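Local coordinates for flap endonuclease 1 (Desulfurococcus amylolyticus, PDB 3ORY), which probably cuts 5′ flaps from branched DNA in replication and repair, as other flap endonucleases of the XPG family do, at residues Y91-K96 and E144-A149; S73-R78 and K150-A155; L233-E238 and K263-V268; I243-G248 and D254-I259. All blocks are in the same frame, centred on the assembly; numbering follows the deposited sequence.

The four contacts form two pairs. Interactions 1 and 2 share helix 143-156 and lie with centres about 11 Å apart; Leu75 of interaction 2 packs on Tyr91 and Ala149 of interaction 1, while Phe93 rests against Lys150 and Leu153. Interactions 3 and 4 share helix 237-247, with centres about 13 Å apart, and interlock where Ile243 and Leu246 meet Leu265 and Val268. The two pairs stand well apart: centres of interactions 1 and 3 are about 33 Å from each other, on opposite sides of the chain's centre. A phosphate ion, probably picked up from the crystallisation solution, sits at the start of helix 261-271 in interaction 3.

Interaction 1 of 4, residues Y91-K96 and E144-A149; sequences YVFDGK and EMVRDA
Just beyond Phe93, which packs on Val146 and Ala149, Asp94 OD1 is gripped twice: it pairs with Lys101 NZ in a salt bridge and accepts a hydrogen bond from the backbone N of Gly167. The place is the C-terminal end of strand 88-93, a parallel strand between 37-41 and 160-162 in the sheet of this PIN-like nuclease domain. The other oxygen, Asp94 OD2, closes an Asx turn by taking the backbone N of Lys96 at 3.0 Å with its anti lone pair (N-H...O 158°). With both oxygens engaged, the carboxylate is restrained in rotation. An aspartate fits the turn because its short carboxylate reaches the backbone N two residues on while its second oxygen meets Lys101.

Phe93 points toward helix 143-156, whereas the carboxylate of Asp94 leads away from it. Phe93 CG is anti to the carbonyl carbon (chi1 -70°), sending the ring to the helix. The backbones stay 8.4 Å apart between Phe93 CA and Val146 CA, a gap that a flat, wide ring spans while short Val146 and Ala149 keep the helix close. Both methyls approach the ring obliquely: Val146 CG1 stands 4.1 Å from Phe93 CD1, and Ala149 CB 4.4 Å from Phe93 CZ.

Interaction 2 of 4, residues S73-R78 and K150-A155; sequences SGLFYR and KSLLDA
The helical segments carrying Leu75 and Leu152 run nearly parallel, their axes 10.5 Å apart at closest and crossing at -21°, and the backbones come nearest between Phe76 and Leu152. Leucines fill this interval well, since each has a branched end that can mesh with another without polar groups to satisfy. Leu75 and Leu153 cross at about a right angle: Leu75 CD2 lies 3.9 Å from Leu153 CG, and in return Leu153 CD2 is 3.9 Å from Leu75 CG, so each branch fits into the fork of the other. Leu152, with CG anti to the backbone N (chi1 176°), brings CD2 to 4.0 Å from Phe76 N and 4.1 Å from Phe76 CB, close against the main chain, while Leu75 CD2 touches the same methyl at 4.1 Å. Cutting Leu75 back to an alanine removes CG and both methyls, which would probably open a gap beside Leu153 and let the Leu152 branch shift. Toward the sheet, Leu75 and Leu153 both rest on Tyr91 of strand 88-93; farther from it, the Phe76 side chain packs on Val318 and Leu322 of helix 315-325 and on Ala336 and Leu337 of helix 330-347.

Interaction 3 of 4, residues L233-E238 and K263-V268; sequences LGITLE and KALQLV. With PO4 (phosphate ion), chain C.
Leu265 reaches from helix 261-271 to Leu233 and Ile235 on the turn that precedes helix 237-247, and its two methyls divide the work. Its CB leaves the helix toward that turn, and CG, anti to the backbone N (chi1 168°), carries the fork outward. One branch, Leu265 CD1, meets Ile235 CG2 at 4.1 Å, the two side chains crossing at about a right angle; the same methyl also packs on Ile243. The other branch, Leu265 CD2, touches Leu233 CD2 at 4.1 Å. A leucine suits the place because its forked tip serves two apolar partners at once, and beta-branched Ile235 offers a methyl close to its own backbone.

The turn has a fixed form. Gly234 takes a positive phi and closes the preceding helix with a Schellman motif, and Thr236 is the N-cap of the next, its OG1 accepting from Asn239 N.

At the start of helix 261-271, Lys263 N donates to phosphate O2 at 3.3 Å (N-H...O 155°), and Lys262 N binds the ion as well. The helix end would probably add to its hold on the anion. A phosphate held by backbone amides after a glycine-rich loop between two packed helices is consistent with the helix-two-turn-helix motif, through which flap endonucleases grip the backbone of duplex DNA.

Interaction 4 of 4, residues I243-G248 and D254-I259; sequences IGILLG and DGFEGI
Phe256 lies against Leu246 with the two side chains crossing at a slant, where the glycine-rich loop folds back on the end of helix 237-247, consistent with the connection in a helix-two-turn-helix motif. Phe256 CG is anti to the carbonyl carbon (chi1 -66°), and this lays the ring along the last helical turn. Its CD2 is 3.7 Å from Leu246 CD2, which approaches the ring obliquely, while CE2 points its edge at the carbonyl oxygen of Ile245, 3.8 Å away, so that the weakly positive ring hydrogens face a partial negative charge. Asn252 ND2 also binds that oxygen.

A backbone hydrogen bond also ties residues 254-259 to the helix: Phe256 N donates to Leu246 O at 3.0 Å (N-H...O 152°), the donor standing somewhat out of the carbonyl plane. Such closeness needs glycines. Gly248 CA and Gly255 CA are 3.6 Å apart, and a CB on Gly255 would run into the carbonyl oxygens of Leu246 and Leu247. A serine replacing Phe256 would take away the ring, and would probably leave Leu246 CD2 without its aromatic neighbour and the Ile245 carbonyl without the ring edge.

From Phe256 the loop makes a type II turn to Ile259, with Gly258 accepting the positive phi at its third position. The turn brings Ile259 back to the helix, CG2 facing the base of the Leu246 side chain. Beside it Leu247, whose CB starts away from the loop, curls its tip round to it, placing CD2 3.5 Å from the carbonyl oxygen of Ile259.

Interaction 1 of 4, residues Y91-K96 and E144-A149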
# COMPACT_ATOMS: atom_id res chain seq x y z
N TYR A 91 -0.32 -8.69 -8.47
CA TYR A 91 -0.20 -7.26 -8.28
C TYR A 91 -1.09 -6.53 -9.27
O TYR A 91 -1.42 -7.08 -10.32
CB TYR A 91 1.26 -6.81 -8.41
CG TYR A 91 2.10 -7.20 -7.20
CD1 TYR A 91 2.31 -6.30 -6.16
CD2 TYR A 91 2.65 -8.47 -7.10
CE1 TYR A 91 3.08 -6.66 -5.04
CE2 TYR A 91 3.41 -8.84 -6.00
CZ TYR A 91 3.62 -7.93 -4.97
OH TYR A 91 4.37 -8.32 -3.89
N VAL A 92 -1.50 -5.32 -8.93
CA VAL A 92 -2.26 -4.49 -9.85
C VAL A 92 -1.61 -3.12 -9.93
O VAL A 92 -1.34 -2.49 -8.90
CB VAL A 92 -3.77 -4.41 -9.48
CG1 VAL A 92 -3.98 -3.94 -8.04
CG2 VAL A 92 -4.54 -3.52 -10.49
N PHE A 93 -1.35 -2.66 -11.15
CA PHE A 93 -0.69 -1.38 -11.35
C PHE A 93 -1.61 -0.35 -11.97
O PHE A 93 -2.42 -0.68 -12.86
CB PHE A 93 0.58 -1.56 -12.19
CG PHE A 93 1.68 -2.27 -11.45
CD1 PHE A 93 2.46 -1.60 -10.53
CD2 PHE A 93 1.93 -3.62 -11.69
CE1 PHE A 93 3.50 -2.27 -9.83
CE2 PHE A 93 2.94 -4.30 -11.00
CZ PHE A 93 3.73 -3.62 -10.07
N ASP A 94 -1.46 0.88 -11.50
CA ASP A 94 -2.30 2.02 -11.84
C ASP A 94 -2.20 2.33 -13.32
O ASP A 94 -1.17 2.06 -13.94
CB ASP A 94 -1.83 3.24 -11.02
CG ASP A 94 -2.93 4.26 -10.79
OD1 ASP A 94 -3.55 4.22 -9.71
OD2 ASP A 94 -3.16 5.12 -11.68
N GLY A 95 -3.26 2.90 -13.88
CA GLY A 95 -3.27 3.34 -15.27
C GLY A 95 -2.44 4.59 -15.50
O GLY A 95 -2.09 4.90 -16.64
N LYS A 96 -2.10 5.29 -14.43
CA LYS A 96 -1.29 6.51 -14.53
C LYS A 96 0.09 6.30 -13.92
O LYS A 96 0.24 5.54 -12.96
CB LYS A 96 -1.99 7.70 -13.84
CG LYS A 96 -3.28 8.18 -14.55
CD LYS A 96 -3.01 8.48 -16.02
CE LYS A 96 -4.31 8.65 -16.82
NZ LYS A 96 -5.12 9.78 -16.27
N GLU A 144 10.12 4.61 -14.18
CA GLU A 144 11.19 3.63 -14.42
C GLU A 144 11.23 2.55 -13.33
O GLU A 144 11.42 1.36 -13.64
CB GLU A 144 12.57 4.31 -14.57
CG GLU A 144 13.77 3.34 -14.59
CD GLU A 144 15.14 4.02 -14.79
OE1 GLU A 144 15.26 5.24 -14.54
OE2 GLU A 144 16.10 3.34 -15.19
N MET A 145 11.04 2.94 -12.07
CA MET A 145 10.99 1.96 -10.98
C MET A 145 9.78 1.02 -11.11
O MET A 145 9.88 -0.17 -10.81
CB MET A 145 10.99 2.66 -9.62
CG MET A 145 12.27 3.45 -9.34
SD MET A 145 12.05 4.79 -8.14
CE MET A 145 11.64 3.85 -6.69
N VAL A 146 8.65 1.57 -11.57
CA VAL A 146 7.46 0.77 -11.83
C VAL A 146 7.73 -0.23 -12.97
O VAL A 146 7.40 -1.42 -12.86
CB VAL A 146 6.22 1.66 -12.13
CG1 VAL A 146 5.02 0.82 -12.62
CG2 VAL A 146 5.84 2.48 -10.88
N ARG A 147 8.33 0.25 -14.05
CA ARG A 147 8.73 -0.62 -15.16
C ARG A 147 9.62 -1.77 -14.67
O ARG A 147 9.37 -2.92 -15.02
CB ARG A 147 9.47 0.21 -16.22
CG ARG A 147 10.01 -0.56 -17.42
CD ARG A 147 10.35 0.41 -18.58
NE ARG A 147 9.18 1.21 -18.97
CZ ARG A 147 9.05 2.53 -18.80
NH1 ARG A 147 10.04 3.24 -18.25
NH2 ARG A 147 7.93 3.15 -19.19
N ASP A 148 10.63 -1.46 -13.87
CA ASP A 148 11.53 -2.50 -13.33
C ASP A 148 10.80 -3.49 -12.44
O ASP A 148 11.06 -4.69 -12.49
CB ASP A 148 12.72 -1.87 -12.59
CG ASP A 148 13.67 -1.13 -13.54
OD1 ASP A 148 13.61 -1.39 -14.76
OD2 ASP A 148 14.43 -0.26 -13.07
N ALA A 149 9.86 -2.99 -11.64
CA ALA A 149 9.04 -3.83 -10.77
C ALA A 149 8.22 -4.83 -11.59
O ALA A 149 8.14 -6.01 -11.25
CB ALA A 149 8.11 -2.98 -9.89

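Interaction 2 of 4, residues S73-R78 and K150-A155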
# COMPACT_ATOMS: atom_id res chain seq x y z
N SER A 73 14.13 -4.86 -3.83
CA SER A 73 14.49 -5.76 -2.74
C SER A 73 13.25 -6.22 -1.99
O SER A 73 13.04 -7.42 -1.79
CB SER A 73 15.46 -5.07 -1.79
OG SER A 73 15.94 -6.00 -0.84
N GLY A 74 12.43 -5.26 -1.58
CA GLY A 74 11.13 -5.57 -0.99
C GLY A 74 10.26 -6.44 -1.86
O GLY A 74 9.73 -7.47 -1.41
N LEU A 75 10.11 -6.05 -3.13
CA LEU A 75 9.25 -6.80 -4.02
C LEU A 75 9.73 -8.25 -4.17
O LEU A 75 8.92 -9.17 -4.17
CB LEU A 75 9.17 -6.12 -5.38
CG LEU A 75 8.08 -6.60 -6.35
CD1 LEU A 75 6.69 -6.36 -5.79
CD2 LEU A 75 8.22 -5.86 -7.67
N PHE A 76 11.03 -8.44 -4.30
CA PHE A 76 11.60 -9.78 -4.41
C PHE A 76 11.37 -10.61 -3.15
O PHE A 76 10.68 -11.63 -3.18
CB PHE A 76 13.09 -9.68 -4.74
CG PHE A 76 13.78 -11.01 -4.90
CD1 PHE A 76 13.41 -11.90 -5.92
CD2 PHE A 76 14.84 -11.37 -4.06
CE1 PHE A 76 14.08 -13.13 -6.07
CE2 PHE A 76 15.50 -12.59 -4.21
CZ PHE A 76 15.12 -13.47 -5.22
N TYR A 77 11.92 -10.16 -2.03
CA TYR A 77 11.92 -10.95 -0.81
C TYR A 77 10.54 -11.12 -0.18
O TYR A 77 10.22 -12.19 0.32
CB TYR A 77 12.94 -10.40 0.21
CG TYR A 77 14.37 -10.63 -0.25
CD1 TYR A 77 14.91 -11.92 -0.31
CD2 TYR A 77 15.19 -9.55 -0.60
CE1 TYR A 77 16.23 -12.14 -0.73
CE2 TYR A 77 16.52 -9.76 -1.02
CZ TYR A 77 17.02 -11.06 -1.08
OH TYR A 77 18.32 -11.27 -1.49
N ARG A 78 9.73 -10.06 -0.21
CA ARG A 78 8.38 -10.13 0.35
C ARG A 78 7.48 -11.04 -0.47
O ARG A 78 6.69 -11.80 0.09
CB ARG A 78 7.76 -8.74 0.50
CG ARG A 78 6.31 -8.72 0.97
CD ARG A 78 6.15 -9.32 2.37
NE ARG A 78 7.04 -8.69 3.35
CZ ARG A 78 6.83 -8.72 4.67
NH1 ARG A 78 5.76 -9.33 5.17
NH2 ARG A 78 7.69 -8.12 5.49
N LYS A 150 7.61 -4.34 -12.67
CA LYS A 150 6.85 -5.20 -13.59
C LYS A 150 7.78 -6.26 -14.21
O LYS A 150 7.41 -7.43 -14.26
CB LYS A 150 6.15 -4.38 -14.67
CG LYS A 150 4.97 -3.55 -14.16
CD LYS A 150 4.48 -2.55 -15.22
CE LYS A 150 3.28 -1.78 -14.68
NZ LYS A 150 2.82 -0.75 -15.66
N SER A 151 8.96 -5.84 -14.67
CA SER A 151 9.93 -6.78 -15.25
C SER A 151 10.35 -7.85 -14.24
O SER A 151 10.49 -9.02 -14.60
CB SER A 151 11.18 -6.05 -15.75
OG SER A 151 10.86 -5.18 -16.82
N LEU A 152 10.57 -7.45 -12.99
CA LEU A 152 10.95 -8.41 -11.95
C LEU A 152 9.85 -9.45 -11.71
O LEU A 152 10.13 -10.65 -11.62
CB LEU A 152 11.33 -7.69 -10.65
CG LEU A 152 11.66 -8.62 -9.46
CD1 LEU A 152 12.91 -9.50 -9.75
CD2 LEU A 152 11.84 -7.81 -8.18
N LEU A 153 8.60 -8.99 -11.60
CA LEU A 153 7.47 -9.90 -11.40
C LEU A 153 7.35 -10.89 -12.56
O LEU A 153 7.14 -12.09 -12.32
CB LEU A 153 6.16 -9.13 -11.16
CG LEU A 153 6.16 -8.26 -9.89
CD1 LEU A 153 4.97 -7.29 -9.88
CD2 LEU A 153 6.18 -9.10 -8.61
N ASP A 154 7.49 -10.39 -13.80
CA ASP A 154 7.52 -11.25 -14.99
C ASP A 154 8.57 -12.36 -14.83
O ASP A 154 8.28 -13.54 -15.05
CB ASP A 154 7.84 -10.46 -16.27
CG ASP A 154 6.73 -9.48 -16.66
OD1 ASP A 154 5.63 -9.54 -16.08
OD2 ASP A 154 6.99 -8.63 -17.54
N ALA A 155 9.79 -11.97 -14.46
CA ALA A 155 10.87 -12.94 -14.23
C ALA A 155 10.53 -13.96 -13.14
O ALA A 155 10.94 -15.13 -13.22
CB ALA A 155 12.17 -12.22 -13.92

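Interaction 3 of 4, residues L233-E238 and K263-V268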
# COMPACT_ATOMS: atom_id res chain seq x y z
N LEU A 233 -19.87 0.70 12.00
CA LEU A 233 -19.79 2.17 12.02
C LEU A 233 -21.16 2.83 11.93
O LEU A 233 -21.29 4.02 12.21
CB LEU A 233 -18.86 2.68 10.91
CG LEU A 233 -17.35 2.57 11.13
CD1 LEU A 233 -16.59 3.17 9.96
CD2 LEU A 233 -16.92 3.24 12.41
N GLY A 234 -22.17 2.07 11.52
CA GLY A 234 -23.52 2.60 11.34
C GLY A 234 -23.63 3.58 10.18
O GLY A 234 -24.36 4.57 10.27
N ILE A 235 -22.87 3.32 9.12
CA ILE A 235 -22.83 4.21 7.94
C ILE A 235 -23.08 3.43 6.64
O ILE A 235 -22.90 2.22 6.58
CB ILE A 235 -21.48 4.98 7.84
CG1 ILE A 235 -20.30 4.02 7.67
CG2 ILE A 235 -21.27 5.90 9.04
CD1 ILE A 235 -18.97 4.71 7.38
N THR A 236 -23.49 4.15 5.60
CA THR A 236 -23.65 3.59 4.27
C THR A 236 -22.32 3.65 3.54
O THR A 236 -21.39 4.33 3.98
CB THR A 236 -24.68 4.40 3.45
OG1 THR A 236 -24.18 5.73 3.28
CG2 THR A 236 -26.06 4.43 4.16
N LEU A 237 -22.22 2.95 2.41
CA LEU A 237 -21.04 3.04 1.56
C LEU A 237 -20.83 4.49 1.08
O LEU A 237 -19.69 4.97 1.06
CB LEU A 237 -21.13 2.07 0.37
CG LEU A 237 -19.97 2.13 -0.65
CD1 LEU A 237 -18.59 1.85 -0.02
CD2 LEU A 237 -20.20 1.18 -1.83
N GLU A 238 -21.90 5.17 0.71
CA GLU A 238 -21.78 6.59 0.32
C GLU A 238 -21.18 7.44 1.45
O GLU A 238 -20.32 8.28 1.19
CB GLU A 238 -23.12 7.18 -0.16
CG GLU A 238 -23.49 6.72 -1.58
CD GLU A 238 -24.69 7.46 -2.15
OE1 GLU A 238 -24.99 8.59 -1.70
OE2 GLU A 238 -25.32 6.90 -3.07
N LYS A 263 -13.07 13.12 13.03
CA LYS A 263 -13.93 14.27 12.79
C LYS A 263 -14.76 14.10 11.53
O LYS A 263 -15.96 14.38 11.54
CB LYS A 263 -13.11 15.56 12.72
CG LYS A 263 -13.93 16.85 12.50
CD LYS A 263 -14.88 17.18 13.67
CE LYS A 263 -15.07 18.69 13.80
NZ LYS A 263 -16.11 19.09 14.80
N ALA A 264 -14.12 13.63 10.46
CA ALA A 264 -14.81 13.34 9.20
C ALA A 264 -15.96 12.36 9.45
O ALA A 264 -17.06 12.57 8.94
CB ALA A 264 -13.84 12.80 8.14
N LEU A 265 -15.72 11.32 10.23
CA LEU A 265 -16.75 10.31 10.52
C LEU A 265 -17.91 10.92 11.30
O LEU A 265 -19.09 10.65 11.02
CB LEU A 265 -16.15 9.14 11.31
CG LEU A 265 -17.16 8.16 11.94
CD1 LEU A 265 -17.90 7.34 10.87
CD2 LEU A 265 -16.47 7.25 12.96
N GLN A 266 -17.57 11.75 12.28
CA GLN A 266 -18.55 12.45 13.10
C GLN A 266 -19.42 13.35 12.22
O GLN A 266 -20.64 13.33 12.33
CB GLN A 266 -17.82 13.25 14.18
CG GLN A 266 -18.49 13.25 15.54
CD GLN A 266 -17.63 13.93 16.60
OE1 GLN A 266 -16.83 14.81 16.28
NE2 GLN A 266 -17.79 13.52 17.85
N LEU A 267 -18.78 14.12 11.33
CA LEU A 267 -19.49 15.07 10.48
C LEU A 267 -20.46 14.44 9.48
O LEU A 267 -21.60 14.91 9.30
CB LEU A 267 -18.51 15.98 9.73
CG LEU A 267 -17.70 16.98 10.55
CD1 LEU A 267 -16.73 17.76 9.65
CD2 LEU A 267 -18.61 17.94 11.34
N VAL A 268 -20.00 13.40 8.80
CA VAL A 268 -20.82 12.72 7.80
C VAL A 268 -22.04 12.09 8.48
O VAL A 268 -23.15 12.15 7.94
CB VAL A 268 -19.99 11.67 7.02
CG1 VAL A 268 -20.90 10.76 6.23
CG2 VAL A 268 -19.01 12.39 6.08
P PO4 C . -8.67 12.69 14.04
O1 PO4 C . -7.47 13.28 13.33
O2 PO4 C . -9.89 13.55 13.74
O3 PO4 C . -8.89 11.27 13.60
O4 PO4 C . -8.43 12.69 15.53

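Interaction 4 of 4, residues I243-G248 and D254-I259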
# COMPACT_ATOMS: atom_id res chain seq x y z
N ILE A 243 -16.40 10.22 3.76
CA ILE A 243 -15.32 10.34 4.72
C ILE A 243 -13.99 10.48 3.98
O ILE A 243 -13.18 11.38 4.29
CB ILE A 243 -15.28 9.18 5.74
CG1 ILE A 243 -16.50 9.24 6.67
CG2 ILE A 243 -14.00 9.26 6.60
CD1 ILE A 243 -16.74 7.95 7.46
N GLY A 244 -13.78 9.64 2.97
CA GLY A 244 -12.56 9.70 2.16
C GLY A 244 -12.37 11.03 1.45
O GLY A 244 -11.24 11.55 1.38
N ILE A 245 -13.46 11.57 0.92
CA ILE A 245 -13.45 12.85 0.21
C ILE A 245 -13.06 14.00 1.17
O ILE A 245 -12.31 14.91 0.79
CB ILE A 245 -14.80 13.12 -0.50
CG1 ILE A 245 -15.00 12.14 -1.66
CG2 ILE A 245 -14.89 14.57 -0.99
CD1 ILE A 245 -16.41 12.10 -2.27
N LEU A 246 -13.55 13.93 2.40
CA LEU A 246 -13.19 14.95 3.40
C LEU A 246 -11.71 14.88 3.74
O LEU A 246 -11.07 15.91 4.00
CB LEU A 246 -14.04 14.80 4.67
CG LEU A 246 -15.52 15.16 4.51
CD1 LEU A 246 -16.23 15.02 5.85
CD2 LEU A 246 -15.66 16.58 3.99
N LEU A 247 -11.17 13.67 3.72
CA LEU A 247 -9.76 13.47 4.00
C LEU A 247 -8.87 13.81 2.79
O LEU A 247 -7.74 14.30 2.97
CB LEU A 247 -9.51 12.03 4.49
CG LEU A 247 -10.25 11.64 5.78
CD1 LEU A 247 -9.89 10.20 6.15
CD2 LEU A 247 -9.89 12.59 6.93
N GLY A 248 -9.38 13.58 1.59
CA GLY A 248 -8.67 13.94 0.37
C GLY A 248 -8.39 12.77 -0.56
O GLY A 248 -7.82 11.76 -0.14
N ASP A 254 -5.75 17.69 -1.16
CA ASP A 254 -5.57 18.33 0.15
C ASP A 254 -6.72 18.07 1.13
O ASP A 254 -6.59 18.36 2.33
CB ASP A 254 -5.36 19.84 -0.02
CG ASP A 254 -4.10 20.15 -0.81
OD1 ASP A 254 -3.11 19.41 -0.68
OD2 ASP A 254 -4.12 21.14 -1.57
N GLY A 255 -7.83 17.52 0.64
CA GLY A 255 -9.04 17.36 1.45
C GLY A 255 -9.54 18.69 1.99
O GLY A 255 -9.40 19.73 1.34
N PHE A 256 -10.10 18.66 3.19
CA PHE A 256 -10.62 19.86 3.82
C PHE A 256 -9.83 20.18 5.09
O PHE A 256 -9.52 19.29 5.87
CB PHE A 256 -12.12 19.72 4.07
CG PHE A 256 -12.94 19.66 2.80
CD1 PHE A 256 -13.52 20.81 2.27
CD2 PHE A 256 -13.07 18.46 2.09
CE1 PHE A 256 -14.27 20.77 1.08
CE2 PHE A 256 -13.80 18.40 0.90
CZ PHE A 256 -14.41 19.56 0.39
N GLU A 257 -9.50 21.45 5.27
CA GLU A 257 -8.55 21.89 6.30
C GLU A 257 -8.97 21.54 7.71
O GLU A 257 -10.11 21.79 8.11
CB GLU A 257 -8.32 23.41 6.21
CG GLU A 257 -7.78 23.87 4.85
CD GLU A 257 -7.84 25.38 4.67
OE1 GLU A 257 -7.89 25.83 3.50
OE2 GLU A 257 -7.84 26.11 5.68
N GLY A 258 -8.04 20.95 8.46
CA GLY A 258 -8.27 20.62 9.87
C GLY A 258 -9.11 19.38 10.12
O GLY A 258 -9.41 19.07 11.27
N ILE A 259 -9.50 18.67 9.07
CA ILE A 259 -10.39 17.52 9.25
C ILE A 259 -9.65 16.18 9.18
O ILE A 259 -9.21 15.76 8.12
CB ILE A 259 -11.62 17.58 8.30
CG1 ILE A 259 -12.40 18.87 8.57
CG2 ILE A 259 -12.51 16.37 8.52
CD1 ILE A 259 -13.48 19.18 7.57